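Local coordinates for protein O-methyltransferase (Bacillus halodurans, PDB 2GPY) that probably transfers a methyl group from S-adenosylmethionine to a hydroxyl oxygen of a substrate not yet identified, at residues P17-Q21 with Y22-M26; I65-S68 with A69-A73; E85-E88 with R89-E92; L117-K120 with L121-Y124; N188-L191 with L192-Q196. All blocks are in the same frame, centred on the assembly; numbering follows the deposited sequence.

Contact 1: P17-Q21 with Y22-M26; sequences PARDQ and YIEQM
Asp20 and Ile23 are paired by the backbone where the loop 17-21 runs into helix 21-32, their CA atoms 5.3 Å apart. Asp20 O accepts from Glu24 N at 3.0 Å and, one residue on, Gln21 O from Gln25 N. Asp20 is the N-cap: with CG anti to the backbone N (chi1 162°), its carboxylate lies alongside Tyr22, and OD1 takes a straight but weak bond from Tyr22 N at 3.2 Å. One residue earlier, Arg19 folds back at chi2 and chi3. Its CG rests 3.7 Å from Ile23 CG2, while NH1 donates to Pro17 O at 2.9 Å, the oxygen lying in the guanidinium plane. Glu24 OE2 instead stands over a guanidinium face, 3.5 Å from Arg19 NH2, a salt bridge to which no N-H points; the same oxygen receives a weak bond from Arg19 N. With an alanine in place of Arg19, Glu24 would probably be left without the positive charge beside it, and Pro17 O without the side-chain donor that ties the loop back. Arg19 NH2 also forms a salt bridge with Glu27, so one cation serves two acids of the helix, by charge rather than direction where Glu24 is concerned.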
# COMPACT_ATOMS: atom_id res chain seq x y z
N PRO B 17 -9.45 -10.53 13.41
CA PRO B 17 -10.49 -11.57 13.30
C PRO B 17 -9.94 -12.99 13.45
O PRO B 17 -8.79 -13.25 13.11
CB PRO B 17 -11.02 -11.39 11.87
CG PRO B 17 -10.00 -10.55 11.15
CD PRO B 17 -8.93 -10.13 12.10
N ALA B 18 -10.78 -13.91 13.94
CA ALA B 18 -10.40 -15.32 14.08
C ALA B 18 -9.99 -15.96 12.76
O ALA B 18 -10.56 -15.68 11.69
CB ALA B 18 -11.52 -16.13 14.74
N ARG B 19 -8.96 -16.80 12.82
CA ARG B 19 -8.51 -17.53 11.65
C ARG B 19 -9.21 -18.90 11.68
O ARG B 19 -9.82 -19.26 12.68
CB ARG B 19 -6.98 -17.67 11.65
CG ARG B 19 -6.15 -16.43 11.18
CD ARG B 19 -6.08 -15.31 12.22
NE ARG B 19 -5.43 -15.74 13.46
CZ ARG B 19 -5.80 -15.38 14.69
NH1 ARG B 19 -6.85 -14.58 14.87
NH2 ARG B 19 -5.13 -15.83 15.74
N ASP B 20 -9.14 -19.64 10.58
CA ASP B 20 -9.53 -21.06 10.56
C ASP B 20 -8.79 -21.77 11.69
O ASP B 20 -7.61 -21.48 11.95
CB ASP B 20 -9.20 -21.65 9.18
CG ASP B 20 -9.15 -23.20 9.16
OD1 ASP B 20 -9.85 -23.88 9.95
OD2 ASP B 20 -8.40 -23.73 8.33
N GLN B 21 -9.46 -22.70 12.39
CA GLN B 21 -8.81 -23.38 13.52
C GLN B 21 -7.43 -23.96 13.13
O GLN B 21 -6.49 -23.99 13.96
CB GLN B 21 -9.75 -24.45 14.14
CG GLN B 21 -9.64 -25.87 13.56
CD GLN B 21 -10.65 -26.89 14.14
OE1 GLN B 21 -10.67 -27.15 15.35
NE2 GLN B 21 -11.46 -27.51 13.27
N TYR B 22 -7.30 -24.41 11.89
CA TYR B 22 -6.04 -25.05 11.44
C TYR B 22 -4.89 -24.04 11.42
O TYR B 22 -3.76 -24.40 11.77
CB TYR B 22 -6.18 -25.67 10.06
CG TYR B 22 -5.03 -26.59 9.66
CD1 TYR B 22 -5.05 -27.95 9.98
CD2 TYR B 22 -3.93 -26.11 8.93
CE1 TYR B 22 -4.01 -28.82 9.61
CE2 TYR B 22 -2.90 -26.96 8.54
CZ TYR B 22 -2.93 -28.31 8.90
OH TYR B 22 -1.94 -29.17 8.54
N ILE B 23 -5.20 -22.83 10.97
CA ILE B 23 -4.28 -21.66 10.95
C ILE B 23 -3.91 -21.26 12.38
O ILE B 23 -2.74 -21.05 12.67
CB ILE B 23 -4.94 -20.49 10.21
CG1 ILE B 23 -5.47 -20.97 8.85
CG2 ILE B 23 -3.98 -19.27 10.05
CD1 ILE B 23 -4.43 -21.02 7.79
N GLU B 24 -4.91 -21.19 13.27
CA GLU B 24 -4.65 -20.90 14.68
C GLU B 24 -3.73 -21.94 15.31
O GLU B 24 -2.89 -21.59 16.14
CB GLU B 24 -5.96 -20.76 15.47
CG GLU B 24 -6.80 -19.62 14.91
CD GLU B 24 -7.78 -19.03 15.90
OE1 GLU B 24 -8.35 -19.77 16.71
OE2 GLU B 24 -8.00 -17.80 15.83
N GLN B 25 -3.89 -23.20 14.92
CA GLN B 25 -3.05 -24.29 15.38
C GLN B 25 -1.63 -24.15 14.84
O GLN B 25 -0.66 -24.49 15.54
CB GLN B 25 -3.66 -25.64 14.96
CG GLN B 25 -2.91 -26.89 15.47
CD GLN B 25 -3.01 -27.12 16.99
OE1 GLN B 25 -3.94 -26.65 17.65
NE2 GLN B 25 -2.06 -27.88 17.53
N MSE B 26 -1.49 -23.67 13.61
CA MSE B 26 -0.15 -23.38 13.04
C MSE B 26 0.57 -22.26 13.80
O MSE B 26 1.78 -22.33 14.02
CB MSE B 26 -0.25 -23.01 11.55
CG MSE B 26 -0.50 -24.21 10.64
SE MSE B 26 -0.74 -23.62 8.79
CE MSE B 26 1.00 -23.07 8.44

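Contact 2: I65-S68 with A69-A73; sequences IGYS and AIRMA
One face of the Tyr67 ring carries the aliphatic part of Arg71: CG stands 4.2 Å from the ring centroid and 13° off the normal, a CH-pi contact, and CD bears on Tyr67 CZ at 3.4 Å. The guanidinium then turns steeply to the ring, 72° between the planes, and presents its edge to the hydroxyl. Arg71 NH1 donates to Tyr67 OH at 3.1 Å, with the oxygen near the guanidinium plane. Bends at chi2 and chi3 of Arg71 bring this about, curling the chain over the ring until NH1 reaches its far end. Glu27 is hydrogen-bonded to the same hydroxyl, and Glu44 forms a salt bridge with Arg71 NH2, so helices 21-32 and 40-53 both tie into the pair. The segments form the start of helix 67-75 in a beta-alpha-beta unit between strands 57-61 and 80-85, after the glycine-containing loop characteristic of Rossmann-like methyltransferases. Gly66 is the N-cap, at a positive phi of 91° where a CB would press on the preceding carbonyl. Its O accepts from Ile70 N at 2.9 Å and is flanked by Ile70 CG1. A leucine in place of Tyr67 has no hydroxyl, and would probably leave Glu27 without this partner and the Arg71 guanidinium less fixed in its rotation. One turn along, Met72, a selenomethionine, curls round Ser68 O, its CG 3.2 Å from that oxygen, which also accepts from Met72 N.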
# COMPACT_ATOMS: atom_id res chain seq x y z
N ILE B 65 7.26 -22.79 7.93
CA ILE B 65 6.28 -23.90 7.88
C ILE B 65 5.07 -23.58 7.00
O ILE B 65 4.04 -24.26 7.09
CB ILE B 65 5.87 -24.46 9.30
CG1 ILE B 65 5.20 -23.36 10.14
CG2 ILE B 65 7.09 -25.14 9.99
CD1 ILE B 65 4.32 -23.90 11.27
N GLY B 66 5.18 -22.52 6.19
CA GLY B 66 4.18 -22.21 5.18
C GLY B 66 3.06 -21.27 5.63
O GLY B 66 2.11 -21.05 4.88
N TYR B 67 3.18 -20.69 6.81
CA TYR B 67 2.12 -19.80 7.32
C TYR B 67 1.84 -18.59 6.42
O TYR B 67 0.67 -18.35 6.04
CB TYR B 67 2.48 -19.37 8.73
CG TYR B 67 1.46 -18.47 9.38
CD1 TYR B 67 0.32 -18.99 9.96
CD2 TYR B 67 1.67 -17.09 9.42
CE1 TYR B 67 -0.62 -18.14 10.58
CE2 TYR B 67 0.76 -16.25 10.04
CZ TYR B 67 -0.37 -16.77 10.61
OH TYR B 67 -1.23 -15.90 11.25
N SER B 68 2.89 -17.84 6.05
CA SER B 68 2.68 -16.65 5.20
C SER B 68 2.19 -17.00 3.80
O SER B 68 1.30 -16.33 3.27
CB SER B 68 3.91 -15.74 5.16
OG SER B 68 4.12 -15.12 6.43
N ALA B 69 2.73 -18.07 3.21
CA ALA B 69 2.32 -18.52 1.87
C ALA B 69 0.83 -18.85 1.91
O ALA B 69 0.06 -18.44 1.05
CB ALA B 69 3.11 -19.75 1.41
N ILE B 70 0.44 -19.63 2.92
CA ILE B 70 -0.96 -20.02 3.10
C ILE B 70 -1.90 -18.84 3.29
O ILE B 70 -2.92 -18.75 2.60
CB ILE B 70 -1.13 -21.07 4.23
CG1 ILE B 70 -0.60 -22.42 3.72
CG2 ILE B 70 -2.58 -21.19 4.67
CD1 ILE B 70 -0.35 -23.47 4.83
N ARG B 71 -1.56 -17.94 4.21
CA ARG B 71 -2.44 -16.81 4.49
C ARG B 71 -2.54 -15.85 3.31
O ARG B 71 -3.63 -15.31 3.04
CB ARG B 71 -1.97 -16.12 5.76
CG ARG B 71 -2.30 -17.05 6.92
CD ARG B 71 -2.70 -16.34 8.15
NE ARG B 71 -3.90 -15.53 7.96
CZ ARG B 71 -4.21 -14.53 8.76
NH1 ARG B 71 -3.41 -14.26 9.78
NH2 ARG B 71 -5.30 -13.78 8.55
N MSE B 72 -1.45 -15.67 2.57
CA MSE B 72 -1.53 -14.88 1.32
C MSE B 72 -2.40 -15.55 0.25
O MSE B 72 -3.23 -14.86 -0.41
CB MSE B 72 -0.13 -14.60 0.73
CG MSE B 72 0.69 -13.70 1.63
SE MSE B 72 2.43 -13.17 0.81
CE MSE B 72 3.34 -14.93 0.79
N ALA B 73 -2.23 -16.87 0.07
CA ALA B 73 -3.06 -17.59 -0.90
C ALA B 73 -4.54 -17.49 -0.52
O ALA B 73 -5.39 -17.31 -1.39
CB ALA B 73 -2.63 -19.07 -1.02

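Contact 3: E85-E88 with R89-E92; sequences ERDE and RRYE
Arg89, in the first turn of helix 88-100, lies close to Asp87, two residues back: its CB is 3.4 Å from OD1 of that residue, while the rest of its chain leads outward. Arg90 takes the capping bond. Its N donates to Asp87 OD1 at 2.8 Å and 168°, meeting the anti lone pair, the one turned away from the other carboxylate oxygen. Asp87 is thus the N-cap, and its CG, anti to the backbone N (chi1 179°), swings the carboxylate over the helix start. The extended chain of Arg90 slants across that carboxylate, CG 3.5 Å from OD1, but carries its guanidinium beyond contact with the acid. This junction is the turn from strand 80-85 into the following helix of the Rossmann-like fold, and Glu85 stands at the strand end, where class I methyltransferases commonly carry an acid for the cofactor ribose; such a role here is only inferred. Glu85 OE2 accepts from Asp87 N at 2.8 Å, on the anti side and 21° out of the carboxylate plane, and OE1 is bonded to Ala64 N. Tyr91 follows: its N donates to Asp87 O at 2.9 Å, its CB passes Glu85 CG at 4.1 Å, and its ring goes on to meet Phe111 of strand 107-111. Glu92 N donates to Glu88 O, and the bent side chain of Glu92 sets CG 3.2 Å from that same oxygen.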
# COMPACT_ATOMS: atom_id res chain seq x y z
N GLU B 85 12.41 -22.64 0.53
CA GLU B 85 12.86 -22.96 1.88
C GLU B 85 14.09 -23.87 1.85
O GLU B 85 14.12 -24.86 1.12
CB GLU B 85 11.72 -23.64 2.66
CG GLU B 85 12.07 -24.13 4.10
CD GLU B 85 12.65 -23.03 4.96
OE1 GLU B 85 12.09 -21.89 5.00
OE2 GLU B 85 13.68 -23.30 5.59
N ARG B 86 15.08 -23.55 2.66
CA ARG B 86 16.29 -24.35 2.68
C ARG B 86 16.34 -25.41 3.78
O ARG B 86 17.15 -26.33 3.69
CB ARG B 86 17.53 -23.44 2.73
CG ARG B 86 17.77 -22.73 4.06
CD ARG B 86 19.30 -22.55 4.25
NE ARG B 86 19.59 -21.67 5.38
CZ ARG B 86 20.75 -21.03 5.58
NH1 ARG B 86 21.76 -21.15 4.73
NH2 ARG B 86 20.89 -20.26 6.65
N ASP B 87 15.51 -25.30 4.82
CA ASP B 87 15.53 -26.28 5.91
C ASP B 87 14.61 -27.45 5.55
O ASP B 87 13.41 -27.25 5.38
CB ASP B 87 15.08 -25.64 7.25
CG ASP B 87 15.06 -26.64 8.40
OD1 ASP B 87 14.15 -27.49 8.46
OD2 ASP B 87 15.96 -26.60 9.25
N GLU B 88 15.16 -28.67 5.47
CA GLU B 88 14.40 -29.80 4.91
C GLU B 88 13.18 -30.17 5.74
O GLU B 88 12.11 -30.46 5.18
CB GLU B 88 15.29 -31.03 4.65
CG GLU B 88 14.65 -32.01 3.66
CD GLU B 88 15.64 -33.02 3.08
OE1 GLU B 88 16.73 -33.27 3.67
OE2 GLU B 88 15.29 -33.63 2.05
N ARG B 89 13.33 -30.19 7.07
CA ARG B 89 12.24 -30.45 8.01
C ARG B 89 11.10 -29.41 7.86
O ARG B 89 9.90 -29.77 7.80
CB ARG B 89 12.83 -30.45 9.42
CG ARG B 89 11.88 -30.45 10.60
CD ARG B 89 12.69 -30.74 11.88
NE ARG B 89 12.22 -29.95 13.02
CZ ARG B 89 11.55 -30.45 14.06
NH1 ARG B 89 11.28 -31.74 14.15
NH2 ARG B 89 11.16 -29.63 15.04
N ARG B 90 11.46 -28.12 7.81
CA ARG B 90 10.44 -27.07 7.63
C ARG B 90 9.72 -27.19 6.30
O ARG B 90 8.48 -27.10 6.25
CB ARG B 90 11.02 -25.67 7.82
CG ARG B 90 11.44 -25.40 9.25
CD ARG B 90 12.03 -24.04 9.44
NE ARG B 90 12.42 -23.87 10.85
CZ ARG B 90 13.02 -22.79 11.36
NH1 ARG B 90 13.33 -21.76 10.60
NH2 ARG B 90 13.33 -22.76 12.66
N TYR B 91 10.49 -27.41 5.23
CA TYR B 91 9.91 -27.59 3.88
C TYR B 91 8.86 -28.73 3.86
O TYR B 91 7.78 -28.57 3.30
CB TYR B 91 11.01 -27.83 2.83
CG TYR B 91 10.49 -28.45 1.56
CD1 TYR B 91 9.88 -27.67 0.57
CD2 TYR B 91 10.58 -29.83 1.36
CE1 TYR B 91 9.37 -28.27 -0.61
CE2 TYR B 91 10.09 -30.42 0.21
CZ TYR B 91 9.48 -29.64 -0.76
OH TYR B 91 9.02 -30.28 -1.89
N GLU B 92 9.21 -29.87 4.46
CA GLU B 92 8.32 -31.05 4.50
C GLU B 92 7.07 -30.73 5.29
O GLU B 92 5.97 -31.14 4.91
CB GLU B 92 9.05 -32.27 5.07
CG GLU B 92 10.19 -32.80 4.19
CD GLU B 92 9.73 -33.40 2.85
OE1 GLU B 92 8.51 -33.51 2.60
OE2 GLU B 92 10.60 -33.79 2.03

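Contact 4: L117-K120 with L121-Y124; sequences LGEK and LELY
Leu117, the N-cap residue of helix 118-122, begins the contact with Leu121: its O accepts from Leu121 N at 3.1 Å, and its CB packs on Leu121 CD1 at 3.8 Å. The same methyl also lies 3.3 Å from Leu117 O, so that Leu121 shields the carbonyl it is bonded to. Gly118 O accepts from Glu122 N at 2.9 Å; the Glu122 side chain bends at chi2 and brings its carboxylate close to this oxygen. Leu117 and Leu121 are the apolar side of this short helix, which sits between strands 107-111 and 127-133 in the chain; both side chains lie on Ile84 of strand 80-85 and Tyr146 of helix 139-146, in the layer of helices that flanks the sheet. The other side is exposed and acidic. Glu119 OE1 comes within 3.1 Å of Glu122 OE1, two acceptors with their carboxylate planes nearly perpendicular at 85°. Such a pair is likely to be unfavourable if both are charged, and could ease by sharing a proton. Lys120 O receives Leu123 N at 3.2 Å, the donor standing 58° out of the carbonyl plane. The edge of the Tyr124 ring faces that oxygen too, CD1 at 3.5 Å, while Tyr124 OH is hydrogen-bonded to Glu108.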
# COMPACT_ATOMS: atom_id res chain seq x y z
N LEU B 117 19.36 -20.84 -6.47
CA LEU B 117 18.17 -21.10 -7.30
C LEU B 117 17.81 -19.98 -8.27
O LEU B 117 16.76 -20.03 -8.91
CB LEU B 117 16.94 -21.40 -6.43
CG LEU B 117 16.83 -22.77 -5.73
CD1 LEU B 117 15.48 -22.91 -5.10
CD2 LEU B 117 17.10 -23.93 -6.68
N GLY B 118 18.68 -18.98 -8.39
CA GLY B 118 18.44 -17.83 -9.26
C GLY B 118 18.13 -18.20 -10.71
O GLY B 118 17.15 -17.72 -11.29
N GLU B 119 18.95 -19.08 -11.28
CA GLU B 119 18.82 -19.46 -12.69
C GLU B 119 17.52 -20.22 -12.98
O GLU B 119 16.94 -20.09 -14.06
CB GLU B 119 20.04 -20.26 -13.16
CG GLU B 119 21.39 -19.79 -12.60
CD GLU B 119 22.07 -18.72 -13.45
OE1 GLU B 119 21.48 -17.64 -13.69
OE2 GLU B 119 23.23 -18.97 -13.87
N LYS B 120 17.06 -20.99 -11.99
CA LYS B 120 15.78 -21.70 -12.07
C LYS B 120 14.63 -20.69 -12.06
O LYS B 120 13.68 -20.77 -12.84
CB LYS B 120 15.64 -22.61 -10.84
CG LYS B 120 14.43 -23.52 -10.85
CD LYS B 120 14.28 -24.20 -9.50
CE LYS B 120 13.08 -25.14 -9.47
NZ LYS B 120 13.45 -26.51 -9.95
N LEU B 121 14.73 -19.72 -11.17
CA LEU B 121 13.66 -18.76 -11.01
C LEU B 121 13.56 -17.74 -12.13
O LEU B 121 12.48 -17.24 -12.42
CB LEU B 121 13.71 -18.15 -9.62
CG LEU B 121 12.91 -19.18 -8.80
CD1 LEU B 121 13.69 -19.87 -7.68
CD2 LEU B 121 11.58 -18.61 -8.36
N GLU B 122 14.69 -17.45 -12.78
CA GLU B 122 14.70 -16.59 -13.95
C GLU B 122 13.75 -17.11 -15.02
O GLU B 122 13.21 -16.33 -15.81
CB GLU B 122 16.11 -16.46 -14.52
CG GLU B 122 16.92 -15.33 -13.93
CD GLU B 122 18.40 -15.64 -13.83
OE1 GLU B 122 18.96 -16.23 -14.78
OE2 GLU B 122 19.02 -15.30 -12.79
N LEU B 123 13.55 -18.43 -15.05
CA LEU B 123 12.70 -19.08 -16.05
C LEU B 123 11.22 -18.71 -15.88
O LEU B 123 10.47 -18.70 -16.85
CB LEU B 123 12.87 -20.62 -16.02
CG LEU B 123 14.21 -21.33 -16.30
CD1 LEU B 123 14.03 -22.85 -16.40
CD2 LEU B 123 14.92 -20.81 -17.55
N TYR B 124 10.82 -18.39 -14.64
CA TYR B 124 9.43 -18.08 -14.33
C TYR B 124 9.05 -16.69 -14.85
O TYR B 124 9.90 -15.83 -15.00
CB TYR B 124 9.19 -18.11 -12.81
CG TYR B 124 9.16 -19.48 -12.15
CD1 TYR B 124 10.27 -20.34 -12.22
CD2 TYR B 124 8.05 -19.90 -11.42
CE1 TYR B 124 10.25 -21.59 -11.61
CE2 TYR B 124 8.02 -21.16 -10.80
CZ TYR B 124 9.12 -21.99 -10.89
OH TYR B 124 9.10 -23.22 -10.29

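Contact 5: N188-L191 with L192-Q196; sequences NQWL and LEHPQ. With ZN (zinc ion), chain J.
A zinc site at the protein surface involves His194, whose ring meets Trp190 four residues earlier, in the loop between helix 189-193 and strand 197-202. His194 NE2 binds the metal at 2.1 Å; a water is at the same distance from the zinc, and Asp144 of helix 139-146 is the other protein ligand. Trp190 CE3 touches His194 CD2 at 3.5 Å, rim to rim, with the planes 75° apart and neither ring over the other's face. The indole reaches this place because its CG sits between the backbone N and the carbonyl carbon (chi1 74°), while Leu191 CB lies over the centre of one indole face. Phe143 meets both rings, edge-to-face with Trp190, and Arg140 adds a cation-pi contact to the indole, so helix 139-146 supplies the second protein ligand as well as neighbours for both rings. Along the backbone, Leu192 N donates to Asn188 O at 3.0 Å and Glu193 N to Gln189 O at 3.1 Å; His194 N makes a weak bond to Leu191 O. Leu192 CD1 packs against Asn188 CB at 3.9 Å, and Leu192 also lies on Tyr11 of the second subunit. A histidine just after one helix and an aspartate on another, with a water as a further ligand, make a surface zinc site of few protein ligands, here on the flank of a Rossmann-like methyltransferase fold.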
# COMPACT_ATOMS: atom_id res chain seq x y z
N ASN B 188 18.89 0.29 7.80
CA ASN B 188 18.07 0.33 6.59
C ASN B 188 18.55 1.30 5.51
O ASN B 188 17.95 1.38 4.44
CB ASN B 188 16.62 0.64 6.96
CG ASN B 188 15.96 -0.49 7.70
OD1 ASN B 188 16.32 -1.65 7.53
ND2 ASN B 188 14.98 -0.16 8.53
N GLN B 189 19.64 2.02 5.76
CA GLN B 189 20.06 3.02 4.78
C GLN B 189 20.21 2.46 3.37
O GLN B 189 19.75 3.10 2.42
CB GLN B 189 21.28 3.83 5.22
CG GLN B 189 20.90 5.11 6.00
CD GLN B 189 19.68 5.86 5.42
OE1 GLN B 189 18.61 5.88 6.04
NE2 GLN B 189 19.84 6.45 4.24
N TRP B 190 20.76 1.22 3.23
CA TRP B 190 21.06 0.74 1.87
C TRP B 190 19.76 0.52 1.14
O TRP B 190 19.65 0.79 -0.05
CB TRP B 190 21.92 -0.54 1.86
CG TRP B 190 21.18 -1.78 2.26
CD1 TRP B 190 21.18 -2.38 3.49
CD2 TRP B 190 20.29 -2.56 1.44
NE1 TRP B 190 20.34 -3.49 3.48
CE2 TRP B 190 19.79 -3.62 2.23
CE3 TRP B 190 19.87 -2.48 0.10
CZ2 TRP B 190 18.89 -4.58 1.74
CZ3 TRP B 190 18.98 -3.44 -0.39
CH2 TRP B 190 18.50 -4.47 0.43
N LEU B 191 18.75 0.06 1.87
CA LEU B 191 17.47 -0.20 1.27
C LEU B 191 16.82 1.12 0.86
O LEU B 191 16.31 1.25 -0.25
CB LEU B 191 16.56 -0.94 2.27
CG LEU B 191 15.17 -1.22 1.71
CD1 LEU B 191 15.25 -2.05 0.41
CD2 LEU B 191 14.34 -1.93 2.78
N LEU B 192 16.88 2.10 1.76
CA LEU B 192 16.17 3.35 1.55
C LEU B 192 16.72 4.21 0.40
O LEU B 192 15.98 5.04 -0.16
CB LEU B 192 16.10 4.14 2.86
CG LEU B 192 15.29 3.40 3.93
CD1 LEU B 192 15.49 3.98 5.33
CD2 LEU B 192 13.81 3.33 3.57
N GLU B 193 17.99 4.00 0.03
CA GLU B 193 18.62 4.80 -1.04
C GLU B 193 19.00 4.01 -2.31
O GLU B 193 19.66 4.54 -3.22
CB GLU B 193 19.81 5.61 -0.49
CG GLU B 193 20.94 4.82 0.14
CD GLU B 193 22.07 5.74 0.62
OE1 GLU B 193 21.81 6.92 0.95
OE2 GLU B 193 23.24 5.29 0.65
N HIS B 194 18.56 2.76 -2.36
CA HIS B 194 18.69 1.91 -3.54
C HIS B 194 17.89 2.52 -4.69
O HIS B 194 16.66 2.71 -4.57
CB HIS B 194 18.08 0.54 -3.24
CG HIS B 194 18.85 -0.59 -3.83
ND1 HIS B 194 18.76 -0.93 -5.17
CD2 HIS B 194 19.76 -1.43 -3.28
CE1 HIS B 194 19.57 -1.95 -5.41
NE2 HIS B 194 20.19 -2.27 -4.28
N PRO B 195 18.55 2.82 -5.81
CA PRO B 195 17.92 3.68 -6.82
C PRO B 195 16.66 3.18 -7.57
O PRO B 195 15.81 4.01 -7.92
CB PRO B 195 19.06 3.97 -7.80
CG PRO B 195 20.02 2.89 -7.60
CD PRO B 195 19.95 2.53 -6.16
N GLN B 196 16.54 1.90 -7.85
CA GLN B 196 15.43 1.47 -8.72
C GLN B 196 14.11 1.30 -7.95
O GLN B 196 13.11 0.83 -8.50
CB GLN B 196 15.79 0.16 -9.45
CG GLN B 196 15.17 0.01 -10.84
CD GLN B 196 15.73 -1.18 -11.65
OE1 GLN B 196 16.40 -2.07 -11.11
NE2 GLN B 196 15.42 -1.19 -12.94
ZN ZN J . 21.54 -3.79 -4.55
O HOH W 1 14.73 1.95 -2.17
O HOH W 2 22.53 -3.47 -2.74

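In the fold
Contact 2 is the buried one of the five, whereas contacts 1, 3 and 5 lie at the surface and contact 4 is partly buried. Only contacts 1 and 2 touch: Ile23 CG2 packs on Tyr67 CE1 at 3.6 Å, joining helix 21-32 to helix 67-75. Contacts 1 and 3 are both aspartate-capped helix starts, with a weak capping bond in the first and a short one in the second; contacts 2 and 4 begin with glycine and leucine N-caps, which offer no such side-chain acceptor. Contacts 2 and 3 open the helices before and after strand 80-85, and contact 4 packs on that strand. Contact 5 alone includes a metal ligand and reaches the second subunit.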